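Local coordinates for putative iron-regulated protein A (Parabacteroides distasonis ATCC 8503, PDB 4ECG) that binds calcium ions and belongs to the imelysin-like M75 peptidase family, probably acting in an iron-related role that remains to be established, at residues K49-K54 against R85-Q90; A57-V62 against Y176-S181; P106-W111 against S186-L191; R146-A151 against E182-D187. All coordinates share one frame; numbering follows the deposited sequence.

Contact 1 of 4, residues K49-K54 against R85-Q90; sequences KDMLTK and RVPWEQ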
# COMPACT_ATOMS: atom_id res chain seq x y z
N LYS A 49 -10.81 2.09 8.36
CA LYS A 49 -12.28 2.05 8.42
C LYS A 49 -12.88 2.19 7.03
O LYS A 49 -13.85 1.55 6.69
CB LYS A 49 -12.79 3.16 9.38
CG LYS A 49 -14.27 3.54 9.34
CD LYS A 49 -15.18 2.56 10.09
CE LYS A 49 -16.61 3.12 10.30
NZ LYS A 49 -16.69 4.31 11.22
N ASP A 50 -12.30 3.06 6.22
CA ASP A 50 -12.77 3.30 4.86
C ASP A 50 -12.49 2.02 4.09
O ASP A 50 -13.30 1.58 3.28
CB ASP A 50 -12.02 4.49 4.24
CG ASP A 50 -12.41 4.81 2.76
OD1 ASP A 50 -13.62 4.79 2.40
OD2 ASP A 50 -11.47 5.13 1.96
N MSE A 51 -11.32 1.42 4.32
CA MSE A 51 -11.01 0.12 3.72
C MSE A 51 -12.08 -0.96 4.11
O MSE A 51 -12.56 -1.68 3.23
CB MSE A 51 -9.62 -0.35 4.10
CG MSE A 51 -9.09 -1.47 3.16
SE MSE A 51 -7.37 -2.08 3.75
CE MSE A 51 -7.39 -3.67 2.59
N LEU A 52 -12.47 -1.06 5.38
CA LEU A 52 -13.41 -2.11 5.77
C LEU A 52 -14.74 -1.86 5.05
O LEU A 52 -15.31 -2.79 4.48
CB LEU A 52 -13.60 -2.25 7.29
CG LEU A 52 -14.61 -3.30 7.79
CD1 LEU A 52 -14.29 -4.70 7.28
CD2 LEU A 52 -14.72 -3.29 9.32
N THR A 53 -15.18 -0.60 5.01
CA THR A 53 -16.45 -0.25 4.38
C THR A 53 -16.35 -0.65 2.90
O THR A 53 -17.23 -1.33 2.40
CB THR A 53 -16.83 1.25 4.56
OG1 THR A 53 -16.99 1.56 5.96
CG2 THR A 53 -18.12 1.58 3.81
N LYS A 54 -15.27 -0.27 2.23
CA LYS A 54 -15.15 -0.52 0.80
C LYS A 54 -14.95 -2.02 0.51
O LYS A 54 -15.38 -2.51 -0.54
CB LYS A 54 -14.02 0.29 0.15
CG LYS A 54 -13.99 1.80 0.39
CD LYS A 54 -14.72 2.57 -0.66
CE LYS A 54 -14.80 4.08 -0.37
NZ LYS A 54 -13.50 4.72 -0.69
N ARG A 85 -9.05 -0.80 -3.19
CA ARG A 85 -7.63 -0.72 -3.32
C ARG A 85 -7.05 0.68 -3.04
O ARG A 85 -5.88 0.78 -2.72
CB ARG A 85 -7.20 -1.20 -4.71
CG ARG A 85 -5.70 -1.44 -4.76
CD ARG A 85 -5.29 -2.40 -5.83
NE ARG A 85 -3.85 -2.57 -5.83
CZ ARG A 85 -3.18 -3.48 -5.12
NH1 ARG A 85 -3.79 -4.35 -4.36
NH2 ARG A 85 -1.88 -3.51 -5.21
N VAL A 86 -7.85 1.74 -3.18
CA VAL A 86 -7.38 3.11 -2.91
C VAL A 86 -6.92 3.18 -1.46
O VAL A 86 -5.74 3.43 -1.22
CB VAL A 86 -8.37 4.21 -3.32
CG1 VAL A 86 -7.88 5.61 -2.89
CG2 VAL A 86 -8.62 4.16 -4.85
N PRO A 87 -7.78 2.84 -0.50
CA PRO A 87 -7.34 3.04 0.89
C PRO A 87 -6.27 2.07 1.33
O PRO A 87 -5.44 2.41 2.16
CB PRO A 87 -8.63 2.89 1.72
CG PRO A 87 -9.57 2.19 0.83
CD PRO A 87 -9.21 2.61 -0.58
N TRP A 88 -6.27 0.88 0.75
CA TRP A 88 -5.25 -0.06 1.08
C TRP A 88 -3.90 0.49 0.63
O TRP A 88 -2.93 0.41 1.36
CB TRP A 88 -5.52 -1.42 0.45
CG TRP A 88 -4.32 -2.34 0.47
CD1 TRP A 88 -3.63 -2.80 -0.61
CD2 TRP A 88 -3.64 -2.92 1.62
NE1 TRP A 88 -2.61 -3.59 -0.23
CE2 TRP A 88 -2.56 -3.71 1.10
CE3 TRP A 88 -3.83 -2.86 2.98
CZ2 TRP A 88 -1.68 -4.38 1.90
CZ3 TRP A 88 -2.93 -3.55 3.81
CH2 TRP A 88 -1.88 -4.29 3.28
N GLU A 89 -3.82 1.03 -0.57
CA GLU A 89 -2.53 1.50 -1.04
C GLU A 89 -2.17 2.82 -0.34
O GLU A 89 -0.99 3.11 -0.15
CB GLU A 89 -2.54 1.68 -2.56
CG GLU A 89 -2.58 0.44 -3.38
CD GLU A 89 -1.38 -0.47 -3.19
OE1 GLU A 89 -0.26 -0.15 -3.61
OE2 GLU A 89 -1.57 -1.54 -2.62
N GLN A 90 -3.19 3.60 0.03
CA GLN A 90 -3.02 4.79 0.85
C GLN A 90 -2.61 4.47 2.28
O GLN A 90 -2.45 5.38 3.11
CB GLN A 90 -4.27 5.69 0.80
CG GLN A 90 -4.44 6.31 -0.59
CD GLN A 90 -5.48 7.41 -0.67
OE1 GLN A 90 -6.22 7.65 0.24
NE2 GLN A 90 -5.52 8.06 -1.81
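Met51 and Pro87 pack helix against helix in a buried, apolar contact, where helix 29-68 runs back antiparallel along helix 71-89. The segment axes come within 8.5 Å of each other at a signed crossing angle of -153°, and the closest backbone pairing is Met51 with Pro87. The proline ring packs against the backbone of helix 29-68 at Met51: its CG lies 3.8 Å from Met51 CA, and its CB is 4.1 Å from Met51 CB. Helix 71-89 is kinked here, because the nitrogen of Pro87 makes no bond to the preceding turn. These two helices follow one another in the mainly helical imelysin fold and form an antiparallel pair. Met51, a selenomethionine, reaches farther. Its CG stands anti to the backbone N (chi1 -162°) and the chain stays extended, which carries the tip alongside Trp88, both side chains pointing the same way. Met51 CE lies 3.6 Å from Trp88 CB, and SE is 5.0 Å from the centroid of the six-membered ring, an oblique Met-aromatic contact. The indole NH of Trp88 is bound to Asp109, a calcium ligand, so this packing backs a second-shell residue of the metal site. The Asp50 carboxylate crosses the proline at about a right angle, OD2 3.6 Å from Pro87 CB, and its charge is shared between Arg303 and Lys54.

Contact 2 of 4, residues A57-V62 against Y176-S181; sequences AYKNAV and YLKLVS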
# COMPACT_ATOMS: atom_id res chain seq x y z
N ALA A 57 -18.30 -3.64 0.60
CA ALA A 57 -19.01 -3.41 -0.69
C ALA A 57 -18.42 -4.30 -1.78
O ALA A 57 -19.16 -4.91 -2.61
CB ALA A 57 -18.93 -1.96 -1.13
N TYR A 58 -17.10 -4.44 -1.77
CA TYR A 58 -16.47 -5.29 -2.76
C TYR A 58 -16.93 -6.76 -2.68
O TYR A 58 -17.26 -7.35 -3.70
CB TYR A 58 -14.97 -5.19 -2.70
CG TYR A 58 -14.30 -6.30 -3.46
CD1 TYR A 58 -14.10 -6.25 -4.82
CD2 TYR A 58 -13.84 -7.42 -2.78
CE1 TYR A 58 -13.47 -7.32 -5.50
CE2 TYR A 58 -13.20 -8.46 -3.43
CZ TYR A 58 -13.04 -8.43 -4.77
OH TYR A 58 -12.48 -9.52 -5.30
N LYS A 59 -17.00 -7.35 -1.48
CA LYS A 59 -17.39 -8.75 -1.32
C LYS A 59 -18.88 -8.92 -1.72
O LYS A 59 -19.21 -9.86 -2.43
CB LYS A 59 -17.03 -9.27 0.09
CG LYS A 59 -17.84 -10.40 0.69
CD LYS A 59 -17.34 -11.74 0.16
CE LYS A 59 -18.21 -12.89 0.68
NZ LYS A 59 -18.04 -14.04 -0.24
N ASN A 60 -19.74 -7.97 -1.32
CA ASN A 60 -21.16 -7.98 -1.74
C ASN A 60 -21.29 -7.87 -3.26
O ASN A 60 -22.10 -8.58 -3.83
CB ASN A 60 -22.01 -6.90 -1.04
CG ASN A 60 -22.15 -7.16 0.46
OD1 ASN A 60 -22.21 -8.31 0.87
ND2 ASN A 60 -22.16 -6.11 1.27
N ALA A 61 -20.46 -7.06 -3.91
CA ALA A 61 -20.53 -6.93 -5.37
C ALA A 61 -20.03 -8.19 -6.06
O ALA A 61 -20.61 -8.63 -7.02
CB ALA A 61 -19.74 -5.72 -5.85
N VAL A 62 -18.92 -8.77 -5.59
CA VAL A 62 -18.44 -10.05 -6.10
C VAL A 62 -19.53 -11.14 -5.92
O VAL A 62 -19.80 -11.91 -6.80
CB VAL A 62 -17.13 -10.46 -5.38
CG1 VAL A 62 -16.91 -11.97 -5.50
CG2 VAL A 62 -15.94 -9.70 -5.93
N TYR A 176 -13.48 -20.13 -6.42
CA TYR A 176 -12.16 -19.68 -6.02
C TYR A 176 -12.24 -18.18 -5.73
O TYR A 176 -11.91 -17.74 -4.65
CB TYR A 176 -11.17 -20.07 -7.14
CG TYR A 176 -9.68 -20.04 -6.81
CD1 TYR A 176 -9.14 -19.17 -5.85
CD2 TYR A 176 -8.81 -20.87 -7.49
CE1 TYR A 176 -7.77 -19.10 -5.62
CE2 TYR A 176 -7.46 -20.81 -7.22
CZ TYR A 176 -6.95 -19.95 -6.28
OH TYR A 176 -5.60 -19.98 -6.03
N LEU A 177 -12.76 -17.42 -6.69
CA LEU A 177 -12.99 -15.97 -6.59
C LEU A 177 -13.77 -15.60 -5.32
O LEU A 177 -13.44 -14.60 -4.66
CB LEU A 177 -13.71 -15.44 -7.83
CG LEU A 177 -14.10 -13.94 -7.87
CD1 LEU A 177 -12.85 -13.05 -7.68
CD2 LEU A 177 -14.93 -13.54 -9.13
N LYS A 178 -14.79 -16.36 -4.99
CA LYS A 178 -15.58 -16.13 -3.77
C LYS A 178 -14.70 -16.35 -2.54
O LYS A 178 -14.71 -15.52 -1.62
CB LYS A 178 -16.76 -17.09 -3.71
CG LYS A 178 -17.80 -16.82 -2.62
CD LYS A 178 -18.72 -18.01 -2.37
CE LYS A 178 -20.10 -17.92 -3.04
NZ LYS A 178 -20.85 -19.24 -2.95
N LEU A 179 -13.92 -17.42 -2.52
CA LEU A 179 -13.11 -17.74 -1.34
C LEU A 179 -12.00 -16.71 -1.10
O LEU A 179 -11.77 -16.29 0.03
CB LEU A 179 -12.54 -19.16 -1.42
CG LEU A 179 -13.61 -20.24 -1.26
CD1 LEU A 179 -13.03 -21.54 -1.78
CD2 LEU A 179 -14.04 -20.33 0.20
N VAL A 180 -11.36 -16.29 -2.19
CA VAL A 180 -10.39 -15.28 -2.14
C VAL A 180 -10.96 -13.96 -1.58
O VAL A 180 -10.35 -13.34 -0.71
CB VAL A 180 -9.78 -15.13 -3.53
CG1 VAL A 180 -9.10 -13.79 -3.65
CG2 VAL A 180 -8.87 -16.36 -3.84
N SER A 181 -12.16 -13.58 -2.04
CA SER A 181 -12.80 -12.37 -1.61
C SER A 181 -13.32 -12.47 -0.15
O SER A 181 -13.26 -11.47 0.56
CB SER A 181 -13.96 -12.04 -2.54
OG SER A 181 -13.59 -12.03 -3.90
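Tyr58 swings its CG anti to the backbone N (chi1 165°), and Ser181 turns OG anti to its carbonyl carbon (chi1 -51°), so the phenol end and the hydroxyl arrive at the same spot between two helices. Tyr58 OH and Ser181 OG are 3.1 Å apart, the serine lying oblique to the tyrosine ring. The serine hydroxyl also reaches back along its own helix: Ser181 OG donates to Leu177 O over 2.7 Å, while the backbone N of Ser181 comes to the same carbonyl oxygen from the opposite face of its plane. Leu177 O thus takes two donors, and the bond from OG holds the serine hydroxyl in its rotamer. One turn after Tyr58, Val62 closes in on the serine, CG1 3.7 Å from Ser181 OG. The same methyl of Val62 stands 4.2 Å from Leu177 CG, an apolar contact in which the two side chains cross at an angle. Val62 CG2 lies over one face of the Tyr58 ring, toward its rim. Toward the more exposed edge, Lys59 bends at its second torsion and drapes over Ser181. Its NZ comes 3.7 Å from Lys178 CG, but its charge is answered by Asp63. Ala151 of helix 147-155 also touches Tyr58. The segment axes approach to 10.1 Å at 166°, an antiparallel pairing of the long helices 29-68 and 171-196, which run side by side within the helical bundle of the imelysin fold.

Contact 3 of 4, residues P106-W111 against S186-L191; sequences PSLDSW and SDTQDL. With CA (calcium ion), chain F; CA (calcium ion), chain K.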
# COMPACT_ATOMS: atom_id res chain seq x y z
N PRO A 106 1.22 -9.62 3.30
CA PRO A 106 1.28 -10.66 2.29
C PRO A 106 0.00 -11.49 2.14
O PRO A 106 -0.27 -12.00 1.06
CB PRO A 106 2.45 -11.55 2.78
CG PRO A 106 2.53 -11.27 4.23
CD PRO A 106 2.29 -9.79 4.28
N SER A 107 -0.79 -11.61 3.18
CA SER A 107 -2.01 -12.38 3.04
C SER A 107 -2.96 -11.70 2.04
O SER A 107 -3.59 -12.35 1.25
CB SER A 107 -2.69 -12.59 4.39
OG SER A 107 -3.79 -13.48 4.26
N LEU A 108 -3.00 -10.38 2.09
CA LEU A 108 -3.92 -9.56 1.30
C LEU A 108 -3.39 -9.28 -0.10
O LEU A 108 -4.19 -9.00 -0.98
CB LEU A 108 -4.09 -8.19 1.98
CG LEU A 108 -5.21 -8.06 3.01
CD1 LEU A 108 -4.95 -6.83 3.84
CD2 LEU A 108 -6.58 -8.02 2.28
N ASP A 109 -2.07 -9.33 -0.34
CA ASP A 109 -1.54 -8.61 -1.49
C ASP A 109 -0.19 -9.14 -1.97
O ASP A 109 0.68 -8.36 -2.35
CB ASP A 109 -1.48 -7.11 -1.13
CG ASP A 109 -1.42 -6.17 -2.37
OD1 ASP A 109 -1.94 -6.49 -3.47
OD2 ASP A 109 -0.87 -5.04 -2.20
N SER A 110 -0.06 -10.45 -2.05
CA SER A 110 1.16 -11.02 -2.58
C SER A 110 1.28 -10.82 -4.09
O SER A 110 0.31 -10.95 -4.85
CB SER A 110 1.30 -12.51 -2.21
OG SER A 110 1.38 -12.67 -0.79
N TRP A 111 2.51 -10.51 -4.51
CA TRP A 111 2.91 -10.44 -5.90
C TRP A 111 4.37 -10.86 -6.04
O TRP A 111 5.21 -10.54 -5.17
CB TRP A 111 2.73 -9.00 -6.39
CG TRP A 111 2.99 -8.84 -7.85
CD1 TRP A 111 4.12 -8.33 -8.47
CD2 TRP A 111 2.11 -9.25 -8.95
NE1 TRP A 111 4.02 -8.41 -9.84
CE2 TRP A 111 2.84 -8.96 -10.19
CE3 TRP A 111 0.88 -9.88 -9.03
CZ2 TRP A 111 2.31 -9.25 -11.43
CZ3 TRP A 111 0.35 -10.16 -10.28
CH2 TRP A 111 1.04 -9.84 -11.45
N SER A 186 -12.03 -10.80 5.48
CA SER A 186 -11.65 -11.28 6.79
C SER A 186 -10.32 -10.60 7.26
O SER A 186 -10.22 -10.16 8.42
CB SER A 186 -11.48 -12.81 6.71
OG SER A 186 -11.02 -13.29 7.91
N ASP A 187 -9.34 -10.51 6.36
CA ASP A 187 -8.03 -9.92 6.66
C ASP A 187 -8.23 -8.43 6.97
O ASP A 187 -7.68 -7.92 7.93
CB ASP A 187 -7.02 -10.11 5.51
CG ASP A 187 -6.50 -11.58 5.37
OD1 ASP A 187 -6.66 -12.39 6.33
OD2 ASP A 187 -5.88 -11.93 4.29
N THR A 188 -9.10 -7.77 6.21
CA THR A 188 -9.44 -6.35 6.41
C THR A 188 -10.14 -6.10 7.74
O THR A 188 -9.81 -5.16 8.44
CB THR A 188 -10.26 -5.78 5.22
OG1 THR A 188 -9.59 -6.08 3.98
CG2 THR A 188 -10.41 -4.25 5.35
N GLN A 189 -11.10 -6.94 8.09
CA GLN A 189 -11.67 -6.92 9.43
C GLN A 189 -10.57 -7.06 10.46
O GLN A 189 -10.58 -6.32 11.43
CB GLN A 189 -12.74 -8.01 9.64
CG GLN A 189 -14.04 -7.69 8.91
CD GLN A 189 -14.95 -8.90 8.69
OE1 GLN A 189 -14.55 -10.04 8.95
NE2 GLN A 189 -16.18 -8.64 8.19
N ASP A 190 -9.65 -8.01 10.28
CA ASP A 190 -8.63 -8.23 11.30
C ASP A 190 -7.74 -6.99 11.43
O ASP A 190 -7.40 -6.58 12.52
CB ASP A 190 -7.84 -9.54 11.07
CG ASP A 190 -8.68 -10.81 11.36
OD1 ASP A 190 -9.71 -10.68 12.02
OD2 ASP A 190 -8.35 -11.92 10.90
N LEU A 191 -7.45 -6.33 10.32
CA LEU A 191 -6.59 -5.16 10.28
C LEU A 191 -7.21 -4.02 11.07
O LEU A 191 -6.54 -3.39 11.89
CB LEU A 191 -6.38 -4.73 8.80
CG LEU A 191 -5.38 -3.65 8.44
CD1 LEU A 191 -4.05 -3.88 9.18
CD2 LEU A 191 -5.18 -3.62 6.91
CA CA F . 1.11 -3.54 -2.74
CA CA K . 6.89 -9.83 -3.71
O HOH W 1 -6.23 -11.91 1.51
O HOH W 2 5.33 -11.31 -2.66
O HOH W 3 8.37 -9.75 -5.66
O HOH W 4 5.01 -8.29 -3.34
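Asp187 and Leu108 bring the long helix 171-196 of the imelysin fold against the short helix 104-109, whose chain runs on into two calcium sites. From the backbone of Asp187, CB first meets the leucine: Leu108 CG lies 3.7 Å from it, the two side chains sliding past each other in opposite directions. At the carboxylate the oxygens divide their work. OD1 turns back to Arg183 on its own helix. OD2 takes a short hydrogen bond of 2.6 Å from Ser107 OG, which arrives on the syn side but 31° out of the carboxylate plane. Water 1 also donates to Asp187 OD2, at 2.8 Å, and at 2.7 Å to Ser107 O, bridging the aspartate to the serine backbone. Ser107 can aim its hydroxyl there because OG stands anti to its backbone N (chi1 -173°). Leu108 CD1 lies 4.4 Å from Leu191 CD2, one turn after Asp187 on the long helix. Next in the chain, Asp109 shares one calcium ion with Glu92, bound through OD2 at 2.5 Å. The second calcium ion is held by three waters and by the carbonyl oxygen of Trp111, with Trp111 O 2.3 Å from the metal.

Contact 4 of 4, residues R146-A151 against E182-D187; sequences RGFHTA and ERMLSD
Phe148 and Met184 meet where the imelysin family's GxHxxE motif, here Gly147 to Glu152, lies at the N-terminal part of helix 147-155 and faces helix 171-196. The segment axes are nearly antiparallel (154°). The apolar part is a CH-pi contact: Met184 CE sits over one face of the Phe148 ring, 4.0 Å from its centroid, while the selenium of this selenomethionine stands farther off over the same face, a Met-aromatic contact. A bend at the third torsion of Met184 (60°) turns the methyl down onto the ring. SE also lies 3.9 Å from Ala151 CB, so this one side chain spans a full turn of the opposing helix. Gly147, with its positive phi, puts only backbone against Met184. The charged part is a stack of two guanidinium groups. Arg146 lies flat on Arg183, their centres 3.8 Å apart. The like charges are probably eased by what surrounds them: Arg146 binds the carbonyls of Gly132 and Ile130, Arg183 that of Ser131, and Asp187 stands beside the stack. Of the hydrogen bonds, Thr150 OG1 reaches Arg146 O over 2.9 Å from above the carbonyl plane. In the salt bridge that holds the guanidinium of Arg183, Asp187 OD1 lies in the guanidinium plane and is met on its syn side, but NE stands well out of the carboxylate plane, Arg183 NE to Asp187 OD1 measuring 3.0 Å with an N-H...O angle of 154°.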
# COMPACT_ATOMS: atom_id res chain seq x y z
N ARG A 146 -3.81 -16.38 -3.34
CA ARG A 146 -4.95 -15.60 -2.97
C ARG A 146 -4.70 -14.07 -3.04
O ARG A 146 -3.84 -13.63 -3.75
CB ARG A 146 -5.48 -16.11 -1.62
CG ARG A 146 -4.56 -15.85 -0.46
CD ARG A 146 -5.27 -15.99 0.86
NE ARG A 146 -4.37 -15.70 1.99
CZ ARG A 146 -3.81 -16.57 2.83
NH1 ARG A 146 -4.05 -17.87 2.73
NH2 ARG A 146 -3.03 -16.13 3.82
N GLY A 147 -5.50 -13.26 -2.36
CA GLY A 147 -5.24 -11.83 -2.22
C GLY A 147 -5.77 -11.03 -3.40
O GLY A 147 -6.39 -11.63 -4.32
N PHE A 148 -5.54 -9.71 -3.35
CA PHE A 148 -6.01 -8.75 -4.37
C PHE A 148 -5.70 -9.18 -5.81
O PHE A 148 -6.50 -9.03 -6.71
CB PHE A 148 -5.34 -7.40 -4.20
CG PHE A 148 -6.03 -6.45 -3.28
CD1 PHE A 148 -6.99 -5.62 -3.75
CD2 PHE A 148 -5.62 -6.32 -1.97
CE1 PHE A 148 -7.58 -4.69 -2.94
CE2 PHE A 148 -6.20 -5.41 -1.14
CZ PHE A 148 -7.20 -4.59 -1.63
N HIS A 149 -4.53 -9.74 -6.00
CA HIS A 149 -4.10 -10.02 -7.37
C HIS A 149 -4.65 -11.30 -7.94
O HIS A 149 -4.75 -11.43 -9.16
CB HIS A 149 -2.58 -9.94 -7.48
CG HIS A 149 -2.03 -8.56 -7.13
ND1 HIS A 149 -2.38 -7.45 -7.81
CD2 HIS A 149 -1.23 -8.15 -6.09
CE1 HIS A 149 -1.80 -6.39 -7.25
NE2 HIS A 149 -1.08 -6.82 -6.20
N THR A 150 -5.07 -12.23 -7.09
CA THR A 150 -5.69 -13.44 -7.61
C THR A 150 -7.12 -13.05 -8.07
O THR A 150 -7.54 -13.44 -9.15
CB THR A 150 -5.69 -14.62 -6.59
OG1 THR A 150 -4.35 -14.98 -6.28
CG2 THR A 150 -6.42 -15.85 -7.14
N ALA A 151 -7.85 -12.30 -7.25
CA ALA A 151 -9.16 -11.74 -7.61
C ALA A 151 -9.02 -10.90 -8.92
O ALA A 151 -9.76 -11.11 -9.86
CB ALA A 151 -9.71 -10.89 -6.44
N GLU A 182 -13.78 -13.64 0.31
CA GLU A 182 -14.09 -13.87 1.75
C GLU A 182 -12.86 -13.57 2.59
O GLU A 182 -12.92 -12.97 3.63
CB GLU A 182 -14.47 -15.33 2.06
CG GLU A 182 -15.95 -15.63 1.94
CD GLU A 182 -16.31 -17.13 1.87
OE1 GLU A 182 -15.73 -17.99 2.61
OE2 GLU A 182 -17.23 -17.42 1.06
N ARG A 183 -11.73 -14.06 2.12
CA ARG A 183 -10.52 -13.95 2.88
C ARG A 183 -9.98 -12.50 2.80
O ARG A 183 -9.42 -12.01 3.78
CB ARG A 183 -9.51 -15.00 2.41
CG ARG A 183 -8.14 -14.86 3.09
CD ARG A 183 -8.31 -15.03 4.60
NE ARG A 183 -7.07 -15.17 5.35
CZ ARG A 183 -6.45 -16.33 5.64
NH1 ARG A 183 -6.90 -17.47 5.22
NH2 ARG A 183 -5.35 -16.33 6.34
N MSE A 184 -10.16 -11.81 1.67
CA MSE A 184 -9.77 -10.41 1.60
C MSE A 184 -10.54 -9.63 2.71
O MSE A 184 -9.91 -8.87 3.44
CB MSE A 184 -9.97 -9.78 0.22
CG MSE A 184 -8.94 -10.18 -0.82
SE MSE A 184 -9.45 -9.90 -2.65
CE MSE A 184 -9.70 -8.02 -2.46
N LEU A 185 -11.85 -9.87 2.83
CA LEU A 185 -12.73 -9.21 3.84
C LEU A 185 -12.29 -9.54 5.25
O LEU A 185 -12.18 -8.68 6.09
CB LEU A 185 -14.23 -9.59 3.66
CG LEU A 185 -15.23 -8.94 4.62
CD1 LEU A 185 -15.05 -7.42 4.66
CD2 LEU A 185 -16.66 -9.38 4.31
N SER A 186 -12.03 -10.80 5.48
CA SER A 186 -11.65 -11.28 6.79
C SER A 186 -10.32 -10.60 7.26
O SER A 186 -10.22 -10.16 8.42
CB SER A 186 -11.48 -12.81 6.71
OG SER A 186 -11.02 -13.29 7.91
N ASP A 187 -9.34 -10.51 6.36
CA ASP A 187 -8.03 -9.92 6.66
C ASP A 187 -8.23 -8.43 6.97
O ASP A 187 -7.68 -7.92 7.93
CB ASP A 187 -7.02 -10.11 5.51
CG ASP A 187 -6.50 -11.58 5.37
OD1 ASP A 187 -6.66 -12.39 6.33
OD2 ASP A 187 -5.88 -11.93 4.29

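Helix 171-196 serves contacts 2, 3 and 4, and helix 29-68 serves contacts 1 and 2. Contacts 3 and 4, with centres 6 Å apart, share Asp187 and are joined by two probable hydrogen bonds: Ser107 OG to Arg146 NH2 (2.8 Å) and Leu108 O to Phe148 N (2.8 Å). Contact 1 meets them around the calcium ligand Asp109: Arg85 NH1 forms a salt bridge to Asp109 OD1 (3.0 Å), and Trp88 NE1 probably bonds to Asp109 OD2 (3.0 Å). Arg85 also makes a cation-pi contact with Phe148. Contact 2 lies farther from the metal but packs on contact 4, with Tyr58 OH 3.3 Å from Ala151 CB.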